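Local coordinates for heavy metal-binding domain-containing protein (Pediococcus pentosaceus, PDB 3QKB), which is of unknown function but may bind heavy metals, belonging to the DUF74 family of beta/alpha-propeller type, with five chains in its assembly, at residues Glu25-Gly30 against Gly78-Lys83; Val37-Ser42 against Lys64-Lys69; Asn54-Leu59 against Leu98-Tyr103. All blocks are in the same frame, centred on the assembly; numbering follows the deposited sequence. Where two conformers were deposited one is given.

Contact 1: residues Glu25-Gly30 against Gly78-Lys83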
loop_
_atom_site.group_PDB
_atom_site.type_symbol
_atom_site.label_atom_id
_atom_site.label_comp_id
_atom_site.label_asym_id
_atom_site.label_seq_id
_atom_site.Cartn_x
_atom_site.Cartn_y
_atom_site.Cartn_z
ATOM N N GLU A 25 9.248 5.886 -7.167
ATOM C CA GLU A 25 8.989 7.260 -6.768
ATOM C C GLU A 25 8.882 8.141 -8.010
ATOM O O GLU A 25 8.910 7.643 -9.129
ATOM C CB GLU A 25 10.097 7.730 -5.809
ATOM C CG GLU A 25 10.175 6.921 -4.495
ATOM C CD GLU A 25 8.910 7.042 -3.652
ATOM O OE1 GLU A 25 8.557 8.178 -3.275
ATOM O OE2 GLU A 25 8.258 6.006 -3.388
ATOM N N GLY A 26 8.709 9.445 -7.804
ATOM C CA GLY A 26 8.769 10.417 -8.890
ATOM C C GLY A 26 10.191 10.661 -9.400
ATOM O O GLY A 26 11.141 9.965 -9.022
ATOM N N ILE A 27 10.308 11.636 -10.300
ATOM C CA ILE A 27 11.596 12.151 -10.774
ATOM C C ILE A 27 11.613 13.683 -10.660
ATOM O O ILE A 27 10.590 14.340 -10.915
ATOM C CB ILE A 27 11.912 11.672 -12.242
ATOM C CG1 ILE A 27 10.911 12.227 -13.273
ATOM C CG2 ILE A 27 11.922 10.144 -12.303
ATOM C CD1 ILE A 27 11.145 11.732 -14.685
ATOM N N ASN A 28 12.752 14.239 -10.234
ATOM C CA ASN A 28 12.980 15.689 -10.291
ATOM C C ASN A 28 13.456 16.067 -11.703
ATOM O O ASN A 28 14.657 16.127 -11.982
ATOM C CB ASN A 28 13.972 16.144 -9.205
ATOM C CG ASN A 28 14.154 17.666 -9.169
ATOM N N ALA A 29 12.488 16.259 -12.596
ATOM C CA ALA A 29 12.738 16.674 -13.970
ATOM C C ALA A 29 11.424 17.142 -14.572
ATOM O O ALA A 29 10.350 16.871 -14.019
ATOM C CB ALA A 29 13.323 15.517 -14.790
ATOM N N GLY A 30 11.507 17.857 -15.689
ATOM C CA GLY A 30 10.318 18.336 -16.386
ATOM C C GLY A 30 9.663 17.193 -17.138
ATOM O O GLY A 30 10.343 16.491 -17.899
ATOM N N GLY A 78 8.828 6.720 -19.924
ATOM C CA GLY A 78 8.837 5.748 -18.833
ATOM C C GLY A 78 7.696 5.876 -17.852
ATOM O O GLY A 78 6.747 6.621 -18.095
ATOM N N ILE A 79 7.807 5.133 -16.745
ATOM C CA ILE A 79 6.746 4.989 -15.746
ATOM C C ILE A 79 7.283 5.453 -14.405
ATOM O O ILE A 79 8.291 4.925 -13.929
ATOM C CB ILE A 79 6.278 3.513 -15.616
ATOM C CG1 ILE A 79 5.603 3.042 -16.921
ATOM C CG2 ILE A 79 5.326 3.347 -14.432
ATOM C CD1 ILE A 79 5.427 1.541 -17.022
ATOM N N ILE A 80 6.617 6.436 -13.797
ATOM C CA ILE A 80 6.908 6.832 -12.413
ATOM C C ILE A 80 5.812 6.339 -11.483
ATOM O O ILE A 80 4.693 6.003 -11.935
ATOM C CB ILE A 80 7.100 8.351 -12.272
ATOM C CG1 ILE A 80 5.795 9.143 -12.530
ATOM C CG2 ILE A 80 8.177 8.796 -13.214
ATOM C CD1 ILE A 80 5.928 10.630 -12.223
ATOM N N GLY A 81 6.124 6.310 -10.184
ATOM C CA GLY A 81 5.128 6.027 -9.161
ATOM C C GLY A 81 4.658 4.587 -9.129
ATOM O O GLY A 81 3.532 4.341 -8.737
ATOM N N LEU A 82 5.509 3.632 -9.534
ATOM C CA LEU A 82 5.122 2.220 -9.531
ATOM C C LEU A 82 4.785 1.751 -8.124
ATOM O O LEU A 82 5.512 2.047 -7.169
ATOM C CB LEU A 82 6.240 1.336 -10.096
ATOM C CG LEU A 82 6.016 -0.195 -10.149
ATOM C CD1 LEU A 82 4.783 -0.564 -10.963
ATOM C CD2 LEU A 82 7.270 -0.877 -10.695
ATOM N N LYS A 83 3.655 1.062 -8.009
ATOM C CA LYS A 83 3.329 0.245 -6.840
ATOM C C LYS A 83 2.819 -1.122 -7.296
ATOM O O LYS A 83 2.401 -1.291 -8.451
ATOM C CB LYS A 83 2.270 0.920 -5.977
ATOM C CG LYS A 83 2.662 2.284 -5.424
ATOM C CD LYS A 83 3.843 2.252 -4.398
ATOM C CE LYS A 83 4.393 3.686 -4.083
ATOM N NZ LYS A 83 4.578 4.648 -5.303
#
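Glu25 and Gly81 make the one hydrogen bond between residues 25-30 and 78-83. The bond is backbone to backbone: Gly81 N gives its hydrogen to Glu25 O at 3.3 Å, with a fairly straight N-H...O angle of 159°. The donor stands well above the carbonyl plane, 62° out of it, so the oxygen is approached from above that plane and not along a lone pair. The same oxygen lies 3.7 Å from CB of Ile80, and the CA of Gly26 passes 4.3 Å from that CB.

Apolar packing continues along the loop. Ile27 and Ile80 cross at about a right angle and touch through their CG2 methyls, 4.1 Å apart. In Ile80, CG1 sits between the backbone N and the carbonyl carbon (chi1 67°), while CG2 swings beside the N to meet the loop. Ile107 of strand 94-109 packs against both isoleucines.

In the fold, residues 25-30 belong to the connection from strand 21-22 to strand 31-44, and strand 21-22 runs parallel to 78-91 in the mixed sheet. Gly81 marks a corner in strand 78-91, where the chain turns with positive phi; the loop bonds to the backbone exactly at this corner.

The charged groups lie beside the backbone bond, at Glu25 and Lys83. Glu25 points its CB away from the strand but folds its carboxylate back, bringing OE2 to 4.4 Å from Lys83 NZ, beyond a salt bridge. That ammonium is hydrogen-bonded to Thr24 O and, weakly, to Leu82 O at 3.3 Å. At the subunit interfaces Glu25 also faces Lys83 of the second subunit, and Lys83 faces Glu25 of the third, in each case as a long, weak ion pair.

Contact 2: residues Val37-Ser42 against Lys64-Lys69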
loop_
_atom_site.group_PDB
_atom_site.type_symbol
_atom_site.label_atom_id
_atom_site.label_comp_id
_atom_site.label_asym_id
_atom_site.label_seq_id
_atom_site.Cartn_x
_atom_site.Cartn_y
_atom_site.Cartn_z
ATOM N N VAL A 37 -1.533 3.685 -15.758
ATOM C CA VAL A 37 -1.738 2.359 -16.354
ATOM C C VAL A 37 -1.632 1.295 -15.296
ATOM O O VAL A 37 -0.978 1.481 -14.296
ATOM C CB VAL A 37 -0.714 2.039 -17.464
ATOM C CG1 VAL A 37 -0.959 2.918 -18.688
ATOM C CG2 VAL A 37 0.714 2.178 -16.938
ATOM N N GLU A 38 -2.294 0.171 -15.550
ATOM C CA GLU A 38 -2.342 -0.974 -14.637
ATOM C C GLU A 38 -2.172 -2.296 -15.422
ATOM O O GLU A 38 -2.592 -2.402 -16.582
ATOM C CB GLU A 38 -3.668 -1.027 -13.878
ATOM C CG GLU A 38 -4.139 0.300 -13.317
ATOM C CD GLU A 38 -4.930 1.169 -14.302
ATOM O OE1 GLU A 38 -5.393 0.678 -15.380
ATOM O OE2 GLU A 38 -5.090 2.362 -13.973
ATOM N N ALA A 39 -1.582 -3.288 -14.767
ATOM C CA ALA A 39 -1.449 -4.625 -15.311
ATOM C C ALA A 39 -1.637 -5.599 -14.168
ATOM O O ALA A 39 -1.276 -5.284 -13.026
ATOM C CB ALA A 39 -0.086 -4.802 -15.942
ATOM N N THR A 40 -2.256 -6.744 -14.469
ATOM C CA THR A 40 -2.384 -7.855 -13.532
ATOM C C THR A 40 -1.733 -9.103 -14.170
ATOM O O THR A 40 -1.860 -9.339 -15.385
ATOM C CB THR A 40 -3.879 -8.132 -13.184
ATOM O OG1 THR A 40 -4.471 -6.955 -12.610
ATOM C CG2 THR A 40 -4.022 -9.300 -12.223
ATOM N N SER A 41 -1.015 -9.873 -13.367
ATOM C CA SER A 41 -0.544 -11.185 -13.792
ATOM C C SER A 41 -0.744 -12.171 -12.677
ATOM O O SER A 41 -0.704 -11.806 -11.518
ATOM C CB SER A 41 0.932 -11.134 -14.174
ATOM O OG SER A 41 1.671 -10.559 -13.114
ATOM N N SER A 42 -0.949 -13.424 -13.056
ATOM C CA SER A 42 -1.285 -14.473 -12.121
ATOM C C SER A 42 -0.793 -15.848 -12.579
ATOM O O SER A 42 -0.484 -16.048 -13.775
ATOM C CB SER A 42 -2.801 -14.515 -11.903
ATOM O OG SER A 42 -3.480 -15.010 -13.054
ATOM N N LYS A 64 5.522 -5.887 -14.822
ATOM C CA LYS A 64 6.354 -4.807 -15.381
ATOM C C LYS A 64 6.355 -4.792 -16.908
ATOM O O LYS A 64 6.166 -3.734 -17.489
ATOM C CB LYS A 64 7.799 -4.886 -14.882
ATOM C CG LYS A 64 7.975 -4.441 -13.464
ATOM C CD LYS A 64 9.453 -4.343 -13.058
ATOM C CE LYS A 64 10.105 -5.697 -12.857
ATOM N NZ LYS A 64 11.475 -5.556 -12.270
ATOM N N GLN A 65 6.560 -5.949 -17.553
ATOM C CA GLN A 65 6.566 -5.995 -19.029
ATOM C C GLN A 65 5.226 -5.548 -19.614
ATOM O O GLN A 65 5.208 -4.840 -20.605
ATOM C CB GLN A 65 6.926 -7.391 -19.590
ATOM C CG GLN A 65 8.417 -7.804 -19.492
ATOM C CD GLN A 65 9.371 -6.820 -20.182
ATOM O OE1 GLN A 65 9.563 -6.857 -21.405
ATOM N NE2 GLN A 65 9.963 -5.922 -19.387
ATOM N N LYS A 66 4.117 -5.950 -18.998
ATOM C CA LYS A 66 2.795 -5.496 -19.434
ATOM C C LYS A 66 2.673 -3.984 -19.308
ATOM O O LYS A 66 2.185 -3.335 -20.220
ATOM C CB LYS A 66 1.676 -6.178 -18.631
ATOM C CG LYS A 66 1.424 -7.648 -18.980
ATOM C CD LYS A 66 0.161 -8.153 -18.257
ATOM C CE LYS A 66 -0.065 -9.648 -18.412
ATOM N NZ LYS A 66 -1.527 -9.969 -18.478
ATOM N N LEU A 67 3.122 -3.437 -18.173
ATOM C CA LEU A 67 3.046 -1.989 -17.916
ATOM C C LEU A 67 3.908 -1.215 -18.896
ATOM O O LEU A 67 3.459 -0.216 -19.435
ATOM C CB LEU A 67 3.446 -1.639 -16.468
ATOM C CG LEU A 67 2.462 -1.993 -15.330
ATOM C CD1 LEU A 67 3.076 -1.624 -13.987
ATOM C CD2 LEU A 67 1.103 -1.330 -15.481
ATOM N N LYS A 68 5.124 -1.697 -19.153
ATOM C CA LYS A 68 6.039 -1.053 -20.119
ATOM C C LYS A 68 5.457 -1.015 -21.519
ATOM O O LYS A 68 5.463 0.032 -22.140
ATOM C CB LYS A 68 7.411 -1.735 -20.122
ATOM C CG LYS A 68 8.284 -1.358 -18.928
ATOM C CD LYS A 68 9.543 -2.208 -18.875
ATOM C CE LYS A 68 10.511 -1.724 -17.799
ATOM N NZ LYS A 68 11.882 -2.289 -17.963
ATOM N N LYS A 69 4.908 -2.147 -21.977
ATOM C CA LYS A 69 4.223 -2.225 -23.284
ATOM C C LYS A 69 3.039 -1.232 -23.383
ATOM O O LYS A 69 2.836 -0.643 -24.439
ATOM C CB LYS A 69 3.763 -3.665 -23.609
#
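The flat peptide joining Glu38 to Ala39 carries the CD2 methyl of Leu67 over one face, 3.4 Å from Glu38 C. A second peptide is met at its oxygen: Lys66 NZ donates to Thr40 O at 3.2 Å, nearly in line with the C=O bond (168°).

On the strand, Val37 and Ala39 direct their side chains at the helix, and CD2 of Leu67 lies between them, 3.8 Å from Val37 CG2 and 3.7 Å from Ala39 CB. Leu67 has CG beside its backbone N, anti to the carbonyl carbon (chi1 -73°), which brings its branch down onto the strand. Lys66 starts close, its CB 3.5 Å from Ala39 CB, then runs along the strand until a bend at chi4 turns its ammonium to Thr40 O.

Glu38 and Thr40 point the other way: Glu38 reaches Lys64 and Tyr84 of the third subunit, and Thr40 bonds His101. This is alpha/beta packing, with helix 56-73 on one face of the mixed sheet; the axes of residues 64-69 and 37-42 run roughly antiparallel, at 149°. Strand 31-44, outermost in the sheet within this chain, pairs with strand 94-109, while Leu67 also packs on Ile79 and Leu82 of strand 78-91.

Contact 3: residues Asn54-Leu59 against Leu98-Tyr103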
loop_
_atom_site.group_PDB
_atom_site.type_symbol
_atom_site.label_atom_id
_atom_site.label_comp_id
_atom_site.label_asym_id
_atom_site.label_seq_id
_atom_site.Cartn_x
_atom_site.Cartn_y
_atom_site.Cartn_z
ATOM N N ASN A 54 8.349 -17.823 -3.641
ATOM C CA ASN A 54 9.372 -17.430 -4.655
ATOM C C ASN A 54 8.841 -17.292 -6.081
ATOM O O ASN A 54 9.421 -16.608 -6.918
ATOM C CB ASN A 54 10.546 -18.447 -4.662
ATOM C CG ASN A 54 10.086 -19.899 -4.948
ATOM O OD1 ASN A 54 9.440 -20.533 -4.108
ATOM N ND2 ASN A 54 10.428 -20.414 -6.128
HETATM N N MSE A 55 7.747 -17.994 -6.372
HETATM C CA MSE A 55 7.130 -17.927 -7.685
HETATM C C MSE A 55 6.431 -16.623 -7.998
HETATM O O MSE A 55 6.052 -16.413 -9.154
HETATM C CB MSE A 55 6.154 -19.088 -7.875
HETATM C CG MSE A 55 6.874 -20.436 -8.043
HETATM SE SE MSE A 55 5.602 -21.727 -8.540
HETATM C CE MSE A 55 6.050 -21.902 -10.429
ATOM N N PHE A 56 6.241 -15.755 -6.989
ATOM C CA PHE A 56 5.874 -14.357 -7.236
ATOM C C PHE A 56 6.892 -13.605 -8.098
ATOM O O PHE A 56 6.522 -12.653 -8.765
ATOM C CB PHE A 56 5.686 -13.568 -5.920
ATOM C CG PHE A 56 4.292 -13.599 -5.375
ATOM C CD1 PHE A 56 3.349 -12.723 -5.848
ATOM C CD2 PHE A 56 3.927 -14.495 -4.366
ATOM C CE1 PHE A 56 2.051 -12.731 -5.335
ATOM C CE2 PHE A 56 2.640 -14.515 -3.843
ATOM C CZ PHE A 56 1.700 -13.644 -4.320
ATOM N N ASP A 57 8.163 -13.996 -8.048
ATOM C CA ASP A 57 9.219 -13.309 -8.810
ATOM C C ASP A 57 8.840 -13.117 -10.289
ATOM O O ASP A 57 8.849 -11.987 -10.800
ATOM C CB ASP A 57 10.554 -14.080 -8.697
ATOM C CG ASP A 57 11.213 -13.970 -7.274
ATOM O OD1 ASP A 57 10.697 -13.230 -6.353
ATOM O OD2 ASP A 57 12.261 -14.643 -7.100
ATOM N N GLN A 58 8.437 -14.221 -10.920
ATOM C CA GLN A 58 7.913 -14.242 -12.305
ATOM C C GLN A 58 6.860 -13.193 -12.556
ATOM O O GLN A 58 6.852 -12.544 -13.602
ATOM C CB GLN A 58 7.205 -15.567 -12.622
ATOM C CG GLN A 58 7.962 -16.832 -12.445
ATOM C CD GLN A 58 7.027 -18.001 -12.397
ATOM O OE1 GLN A 58 7.146 -18.878 -11.526
ATOM N NE2 GLN A 58 6.056 -18.017 -13.313
ATOM N N LEU A 59 5.906 -13.129 -11.629
ATOM C CA LEU A 59 4.697 -12.356 -11.802
ATOM C C LEU A 59 4.999 -10.864 -11.759
ATOM O O LEU A 59 4.431 -10.099 -12.529
ATOM C CB LEU A 59 3.658 -12.740 -10.735
ATOM C CG LEU A 59 3.101 -14.166 -10.770
ATOM C CD1 LEU A 59 2.219 -14.386 -9.580
ATOM C CD2 LEU A 59 2.324 -14.441 -12.046
ATOM N N LEU A 98 -1.505 -17.188 -7.188
ATOM C CA LEU A 98 -0.708 -16.039 -6.818
ATOM C C LEU A 98 -1.010 -14.946 -7.846
ATOM O O LEU A 98 -0.960 -15.181 -9.020
ATOM C CB LEU A 98 0.782 -16.400 -6.820
ATOM C CG LEU A 98 1.230 -17.572 -5.923
ATOM C CD1 LEU A 98 2.769 -17.717 -5.913
ATOM C CD2 LEU A 98 0.682 -17.428 -4.489
ATOM N N VAL A 99 -1.350 -13.761 -7.371
ATOM C CA VAL A 99 -1.770 -12.648 -8.212
ATOM C C VAL A 99 -0.943 -11.406 -7.847
ATOM O O VAL A 99 -0.817 -11.083 -6.663
ATOM C CB VAL A 99 -3.263 -12.336 -7.970
ATOM C CG1 VAL A 99 -3.754 -11.119 -8.847
ATOM C CG2 VAL A 99 -4.098 -13.608 -8.182
ATOM N N VAL A 100 -0.351 -10.764 -8.859
ATOM C CA VAL A 100 0.254 -9.433 -8.730
ATOM C C VAL A 100 -0.549 -8.427 -9.557
ATOM O O VAL A 100 -0.953 -8.738 -10.689
ATOM C CB VAL A 100 1.716 -9.426 -9.232
ATOM C CG1 VAL A 100 2.227 -7.978 -9.397
ATOM C CG2 VAL A 100 2.590 -10.192 -8.283
ATOM N N HIS A 101 -0.795 -7.244 -8.989
ATOM C CA HIS A 101 -1.233 -6.084 -9.760
ATOM C C HIS A 101 -0.150 -5.059 -9.701
ATOM O O HIS A 101 0.295 -4.719 -8.613
ATOM C CB HIS A 101 -2.488 -5.473 -9.157
ATOM C CG HIS A 101 -3.499 -6.477 -8.758
ATOM N ND1 HIS A 101 -4.308 -7.106 -9.675
ATOM C CD2 HIS A 101 -3.813 -6.992 -7.549
ATOM C CE1 HIS A 101 -5.075 -7.971 -9.044
ATOM N NE2 HIS A 101 -4.793 -7.924 -7.755
ATOM N N GLY A 102 0.267 -4.556 -10.857
ATOM C CA GLY A 102 1.213 -3.428 -10.936
ATOM C C GLY A 102 0.520 -2.206 -11.512
ATOM O O GLY A 102 -0.304 -2.340 -12.425
ATOM N N TYR A 103 0.837 -1.021 -10.993
ATOM C CA TYR A 103 0.338 0.209 -11.603
ATOM C C TYR A 103 1.264 1.373 -11.394
ATOM O O TYR A 103 2.105 1.352 -10.504
ATOM C CB TYR A 103 -1.055 0.550 -11.086
ATOM C CG TYR A 103 -1.133 0.906 -9.613
ATOM C CD1 TYR A 103 -1.215 -0.087 -8.638
ATOM C CD2 TYR A 103 -1.177 2.221 -9.200
ATOM C CE1 TYR A 103 -1.313 0.231 -7.261
ATOM C CE2 TYR A 103 -1.269 2.558 -7.822
ATOM C CZ TYR A 103 -1.325 1.554 -6.864
ATOM O OH TYR A 103 -1.424 1.885 -5.515
#
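Leu98 and Leu59 both set CG anti to the carbonyl carbon (chi1 -65° in Leu59), which sends Leu59 CD1 to 3.7 Å from Leu98 CB, their side chains crossing at about a right angle. The chi1 of Phe56, -90°, brings the end of its side chain in toward the strand beside them. This is helix-on-sheet packing: the N-terminal part of helix 56-73 rests on one face of strand 94-109, a central strand of the mixed sheet, and the alternation of the strand points Leu98 and Val100 at the helix.

Leu98 covers one face of the aromatic ring. Its CB stands over that face in a CH-pi contact, 4.1 Å from the ring centroid and 20° off the normal, displaced toward the rim at CZ. Its methyls lie on the same side, over the CE2 rim, with CD2 3.6 Å from Phe56 CE2, and CD1 also meets CB of the selenomethionine at Met55 at 4.1 Å.

Val100 works at the ring's edge instead. Its CG2, beside its own backbone N, comes within 3.6 Å of Phe56 CD1 in the plane of the ring and is also 3.7 Å from Leu59 CB, so one methyl fills the angle between two helix side chains. Phe60 and Ala63, further along the helix, continue the cover over Val100.

No hydrogen bond joins the two segments. Phe56 also reaches an interface, where its ring meets that of His101 of the second subunit. Within the chain a backbone oxygen also lies at the ring edge: Val99 O is in the ring plane, 3.6 Å from Phe56 CE1.

In the fold
Contacts 2 and 3 share helix 56-73 and lie on neighbouring strands of one sheet, their centres about 10 Å apart. They join directly where Gly102 N meets Ala39 O at 2.8 Å, a probable hydrogen bond, and where Ser41 OG bonds Leu59 O. Contact 1 is more remote, its centre about 16 Å from that of contact 2 and 21 Å from that of contact 3. It still touches both: Leu82 CD1 packs 3.6 Å from Leu67 CD1, and Lys83 N lies 3.0 Å from Tyr103 O, probably hydrogen-bonded. Along the chain, contact 2 is nested within the span closed by contact 1. All three extend to neighbouring subunits of the five-chain assembly.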